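Local structure of beta-glucosidase (6JXG) at residues V479-V484 against K499-A504; G356-D361 against I433-A438. The protein probably hydrolyses terminal, non-reducing beta-D-glucosyl residues with release of beta-D-glucose, as a secreted glycoside hydrolase family 3 enzyme of cellulose degradation. One frame throughout, in Å; residues are numbered along the deposited sequence.

Interaction 1: residues V479-V484 against K499-A504; sequences VVINSV and KAIVWA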
loop_
_atom_site.group_PDB
_atom_site.type_symbol
_atom_site.label_atom_id
_atom_site.label_comp_id
_atom_site.label_asym_id
_atom_site.label_seq_id
_atom_site.Cartn_x
_atom_site.Cartn_y
_atom_site.Cartn_z
ATOM N N VAL A 479 -9.764 21.830 10.320
ATOM C CA VAL A 479 -10.154 21.019 9.160
ATOM C C VAL A 479 -9.632 19.584 9.319
ATOM O O VAL A 479 -8.450 19.368 9.435
ATOM C CB VAL A 479 -9.646 21.603 7.828
ATOM C CG1 VAL A 479 -10.067 20.767 6.637
ATOM C CG2 VAL A 479 -10.120 23.034 7.664
ATOM N N VAL A 480 -10.545 18.627 9.304
ATOM C CA VAL A 480 -10.219 17.167 9.215
ATOM C C VAL A 480 -10.451 16.671 7.820
ATOM O O VAL A 480 -11.585 16.788 7.330
ATOM C CB VAL A 480 -11.037 16.352 10.212
ATOM C CG1 VAL A 480 -10.756 14.860 10.065
ATOM C CG2 VAL A 480 -10.702 16.842 11.587
ATOM N N ILE A 481 -9.426 16.040 7.212
ATOM C CA ILE A 481 -9.518 15.601 5.876
ATOM C C ILE A 481 -9.311 14.104 5.823
ATOM O O ILE A 481 -8.252 13.641 6.265
ATOM C CB ILE A 481 -8.465 16.267 5.000
ATOM C CG1 ILE A 481 -8.568 17.773 5.032
ATOM C CG2 ILE A 481 -8.594 15.833 3.541
ATOM C CD1 ILE A 481 -7.567 18.468 4.102
ATOM N N ASN A 482 -10.320 13.377 5.303
ATOM C CA ASN A 482 -10.194 11.937 5.035
ATOM C C ASN A 482 -10.059 11.746 3.513
ATOM O O ASN A 482 -11.053 11.792 2.793
ATOM C CB ASN A 482 -11.406 11.187 5.617
ATOM C CG ASN A 482 -11.375 11.092 7.109
ATOM O OD1 ASN A 482 -10.568 10.301 7.720
ATOM N ND2 ASN A 482 -12.208 11.880 7.754
ATOM N N SER A 483 -8.821 11.517 3.012
ATOM C CA SER A 483 -8.575 11.425 1.600
ATOM C C SER A 483 -7.680 10.270 1.243
ATOM O O SER A 483 -6.743 9.936 1.978
ATOM C CB SER A 483 -7.874 12.702 1.107
ATOM O OG SER A 483 -7.444 12.655 -0.252
ATOM N N VAL A 484 -7.997 9.689 0.088
ATOM C CA VAL A 484 -7.223 8.608 -0.540
ATOM C C VAL A 484 -5.886 9.017 -1.068
ATOM O O VAL A 484 -5.068 8.154 -1.402
ATOM C CB VAL A 484 -8.020 7.929 -1.666
ATOM C CG1 VAL A 484 -9.252 7.291 -1.067
ATOM C CG2 VAL A 484 -8.446 8.925 -2.777
ATOM N N LYS A 499 -7.145 27.141 11.671
ATOM C CA LYS A 499 -6.079 27.110 12.657
ATOM C C LYS A 499 -5.355 25.766 12.678
ATOM O O LYS A 499 -4.221 25.728 13.133
ATOM C CB LYS A 499 -6.614 27.366 14.075
ATOM C CG LYS A 499 -7.434 28.665 14.226
ATOM C CD LYS A 499 -6.641 29.881 13.779
ATOM C CE LYS A 499 -7.381 31.171 14.092
ATOM N NZ LYS A 499 -6.707 32.203 13.308
ATOM N N ALA A 500 -5.997 24.684 12.217
ATOM C CA ALA A 500 -5.329 23.347 12.166
ATOM C C ALA A 500 -5.907 22.509 11.040
ATOM O O ALA A 500 -7.101 22.620 10.701
ATOM C CB ALA A 500 -5.394 22.649 13.499
ATOM N N ILE A 501 -5.028 21.778 10.355
ATOM C CA ILE A 501 -5.446 20.865 9.318
ATOM C C ILE A 501 -4.895 19.470 9.710
ATOM O O ILE A 501 -3.687 19.283 9.864
ATOM C CB ILE A 501 -4.936 21.284 7.936
ATOM C CG1 ILE A 501 -5.478 22.654 7.558
ATOM C CG2 ILE A 501 -5.399 20.307 6.885
ATOM C CD1 ILE A 501 -4.920 23.104 6.245
ATOM N N VAL A 502 -5.821 18.527 9.888
ATOM C CA VAL A 502 -5.488 17.147 10.219
ATOM C C VAL A 502 -5.707 16.255 9.011
ATOM O O VAL A 502 -6.825 16.108 8.574
ATOM C CB VAL A 502 -6.398 16.690 11.343
ATOM C CG1 VAL A 502 -6.081 15.263 11.695
ATOM C CG2 VAL A 502 -6.309 17.714 12.512
ATOM N N TRP A 503 -4.623 15.725 8.432
ATOM C CA TRP A 503 -4.688 14.813 7.301
ATOM C C TRP A 503 -4.874 13.404 7.896
ATOM O O TRP A 503 -3.901 12.693 8.246
ATOM C CB TRP A 503 -3.410 14.961 6.496
ATOM C CG TRP A 503 -3.393 14.306 5.250
ATOM C CD1 TRP A 503 -2.813 13.098 4.998
ATOM C CD2 TRP A 503 -3.896 14.804 4.009
ATOM N NE1 TRP A 503 -2.987 12.782 3.682
ATOM C CE2 TRP A 503 -3.626 13.822 3.033
ATOM C CE3 TRP A 503 -4.556 15.959 3.626
ATOM C CZ2 TRP A 503 -4.025 13.949 1.740
ATOM C CZ3 TRP A 503 -4.975 16.084 2.322
ATOM C CH2 TRP A 503 -4.705 15.096 1.390
ATOM N N ALA A 504 -6.125 12.997 8.004
ATOM C CA ALA A 504 -6.459 11.807 8.806
ATOM C C ALA A 504 -6.439 10.523 7.986
ATOM O O ALA A 504 -6.482 9.426 8.549
ATOM C CB ALA A 504 -7.847 11.997 9.387
#

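Interaction 2: residues G356-D361 against I433-A438; sequences GQDAID and IVFITA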
loop_
_atom_site.group_PDB
_atom_site.type_symbol
_atom_site.label_atom_id
_atom_site.label_comp_id
_atom_site.label_asym_id
_atom_site.label_seq_id
_atom_site.Cartn_x
_atom_site.Cartn_y
_atom_site.Cartn_z
ATOM N N GLY A 356 -20.134 18.575 8.292
ATOM C CA GLY A 356 -19.791 17.713 7.191
ATOM C C GLY A 356 -20.340 16.345 7.368
ATOM O O GLY A 356 -20.318 15.824 8.456
ATOM N N GLN A 357 -20.768 15.733 6.278
ATOM C CA GLN A 357 -21.317 14.393 6.338
ATOM C C GLN A 357 -20.233 13.389 6.664
ATOM O O GLN A 357 -20.552 12.333 7.114
ATOM C CB GLN A 357 -22.001 13.987 5.020
ATOM C CG GLN A 357 -21.149 13.915 3.808
ATOM C CD GLN A 357 -21.824 13.174 2.696
ATOM O OE1 GLN A 357 -22.486 12.124 2.934
ATOM N NE2 GLN A 357 -21.745 13.716 1.517
ATOM N N ASP A 358 -18.965 13.735 6.405
ATOM C CA ASP A 358 -17.828 12.886 6.794
ATOM C C ASP A 358 -17.718 12.682 8.317
ATOM O O ASP A 358 -16.962 11.831 8.757
ATOM C CB ASP A 358 -16.512 13.453 6.134
ATOM C CG ASP A 358 -15.237 12.653 6.506
ATOM O OD1 ASP A 358 -15.213 11.464 6.163
ATOM O OD2 ASP A 358 -14.250 13.235 7.035
ATOM N N ALA A 359 -18.476 13.399 9.146
ATOM C CA ALA A 359 -18.391 13.264 10.568
ATOM C C ALA A 359 -19.159 12.072 11.127
ATOM O O ALA A 359 -18.912 11.692 12.282
ATOM C CB ALA A 359 -18.921 14.509 11.272
ATOM N N ILE A 360 -20.103 11.567 10.329
ATOM C CA ILE A 360 -21.052 10.517 10.744
ATOM C C ILE A 360 -21.059 9.346 9.800
ATOM O O ILE A 360 -20.685 9.479 8.644
ATOM C CB ILE A 360 -22.497 11.066 10.834
ATOM C CG1 ILE A 360 -22.938 11.612 9.467
ATOM C CG2 ILE A 360 -22.561 12.045 12.001
ATOM C CD1 ILE A 360 -24.389 11.993 9.399
ATOM N N ASP A 361 -21.449 8.188 10.314
ATOM C CA ASP A 361 -21.583 7.020 9.461
ATOM C C ASP A 361 -22.681 7.286 8.389
ATOM O O ASP A 361 -23.679 7.989 8.656
ATOM C CB ASP A 361 -21.970 5.808 10.269
ATOM C CG ASP A 361 -20.769 5.146 10.976
ATOM O OD1 ASP A 361 -19.629 5.497 10.672
ATOM O OD2 ASP A 361 -20.996 4.285 11.793
ATOM N N ILE A 433 -15.150 22.213 13.833
ATOM C CA ILE A 433 -14.370 21.158 13.157
ATOM C C ILE A 433 -15.193 20.705 11.949
ATOM O O ILE A 433 -16.379 20.298 12.106
ATOM C CB ILE A 433 -14.126 19.918 14.045
ATOM C CG1 ILE A 433 -13.689 20.315 15.472
ATOM C CG2 ILE A 433 -13.177 18.995 13.326
ATOM C CD1 ILE A 433 -13.486 19.183 16.476
ATOM N N VAL A 434 -14.584 20.850 10.769
ATOM C CA VAL A 434 -15.212 20.594 9.529
ATOM C C VAL A 434 -14.486 19.397 8.841
ATOM O O VAL A 434 -13.263 19.357 8.777
ATOM C CB VAL A 434 -15.269 21.870 8.635
ATOM C CG1 VAL A 434 -13.908 22.503 8.426
ATOM C CG2 VAL A 434 -15.914 21.594 7.298
ATOM N N PHE A 435 -15.280 18.491 8.288
ATOM C CA PHE A 435 -14.853 17.172 7.837
ATOM C C PHE A 435 -15.098 17.086 6.341
ATOM O O PHE A 435 -16.235 17.208 5.864
ATOM C CB PHE A 435 -15.675 16.086 8.578
ATOM C CG PHE A 435 -15.386 15.991 10.048
ATOM C CD1 PHE A 435 -14.484 15.047 10.537
ATOM C CD2 PHE A 435 -15.940 16.865 10.937
ATOM C CE1 PHE A 435 -14.190 14.977 11.888
ATOM C CE2 PHE A 435 -15.644 16.787 12.305
ATOM C CZ PHE A 435 -14.756 15.851 12.769
ATOM N N ILE A 436 -14.032 16.868 5.591
ATOM C CA ILE A 436 -14.064 16.802 4.163
ATOM C C ILE A 436 -13.309 15.579 3.687
ATOM O O ILE A 436 -12.437 15.045 4.413
ATOM C CB ILE A 436 -13.539 18.088 3.479
ATOM C CG1 ILE A 436 -12.089 18.406 3.870
ATOM C CG2 ILE A 436 -14.450 19.237 3.825
ATOM C CD1 ILE A 436 -11.371 19.415 3.002
ATOM N N THR A 437 -13.556 15.211 2.444
ATOM C CA THR A 437 -13.011 13.958 1.843
ATOM C C THR A 437 -12.515 14.071 0.418
ATOM O O THR A 437 -12.768 15.044 -0.305
ATOM C CB THR A 437 -14.109 12.863 1.818
ATOM O OG1 THR A 437 -15.228 13.358 1.063
ATOM C CG2 THR A 437 -14.565 12.532 3.206
ATOM N N ALA A 438 -11.794 13.044 -0.011
ATOM C CA ALA A 438 -11.620 12.772 -1.407
ATOM C C ALA A 438 -11.494 11.257 -1.599
ATOM O O ALA A 438 -10.809 10.618 -0.827
ATOM C CB ALA A 438 -10.418 13.502 -1.995
HETATM O O HOH W 1 -18.106 15.946 4.449
#

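Interaction 1: residues V479-V484 against K499-A504
Ile-481 meets the six-membered ring of Trp-503 with two branches at once: CG2 lies 3.8 Å from CZ3, coming in obliquely, and CD1 3.9 Å from CE3, beside the rim. The indole swings toward its neighbour because CG of Trp-503 stands anti to the backbone N (chi1 -170°). Ser-483 brings CB to 4.0 Å from Trp-503 CH2, while its OG bonds to the carbonyl of Gly-485. Together with Ile-501, whose CG2 rests on Ile-481 CD1, these residues make the tightly packed face. The other face is thinner across the pair: Val-480 CG1 reaches Ala-504 CB at 4.1 Å, and Ala-504 CB also sits 3.6 Å from OD1 of Asn-482, whose amide bonds onward to Asp-358. Looser still is the start of 499-504, where partly exposed Lys-499 leads away from the neighbouring strand. Four backbone bonds hold the register, from Val-479 N to Ala-500 O (2.8 Å) through to Ala-504 N on Ile-481 O (2.8 Å). The strand directions differ by just 14°. Such parallel pairing, with helix 490-493 between the strands in sequence and packed on Ile-501, is typical of a beta-alpha-beta unit in an alpha/beta sandwich domain, here the family 3 C-terminal domain.

Interaction 2: residues G356-D361 against I433-A438
One face of the Phe-435 ring carries the methyl of Ala-359, a CH-pi contact with CB 4.1 Å from the ring centroid and 22° off the normal, displaced toward the CD2 side. At the ring's edge, in its plane, lies Asp-358 OD2, 3.9 Å from Phe-435 CD1; carboxylate and ring planes stand 56° apart. Pro-396 and Ile-400 of helix 396-406 and Val-480 of the next strand also pack on this phenylalanine. The carboxylate of Asp-358 is carried across the strand by an extended first torsion (chi1 179°), which leaves OD2 3.5 Å from Phe-435 CB. On its other oxygen, Asp-358 OD1 comes within 3.2 Å of Thr-437 CG2. Segment 356-361 follows strand 351-355 and holds a short 3-10 turn at 357-359, which sits over the C-terminal part of the adjacent strand 431-438; the two strands run parallel in a mixed alpha/beta sheet. Gly-356 opens the turn with a backbone shape at which a side chain would strike Phe-435 O. One water ties the backbones together, accepting from Asp-358 N and donating to Phe-435 O at 2.7 Å. The buried carboxylate is satisfied from beyond the pair, OD1 by Leu-379 N and OD2 by Asn-482. With an alanine here, those two donors would each probably lose an acceptor and a gap would open beside the Phe-435 edge and the Thr-437 methyl. The hydroxyl of Thr-437 has its own partner in Asp-375 OD2, while the backbone carbonyl of Asp-358 receives ND1 of His-378.

The centres of interactions 1 and 2 lie about 10 Å apart, and all four segments belong to the family 3 C-terminal domain. Along the chain interaction 2 comes first, both its segments preceding those of interaction 1, yet both bear on the same mixed six-stranded sheet, where strand 431-438 runs between 351-355 and 477-483, with 498-503 next beyond. Asn-482 joins them directly: its backbone N meets Ile-436 O at 2.8 Å, and its side-chain amide makes the link to the Asp-358 carboxylate. Thus the exit of one strand is linked across the next to the turn following a third, so that distant parts of the sequence meet near the C-terminal ends of neighbouring parallel strands.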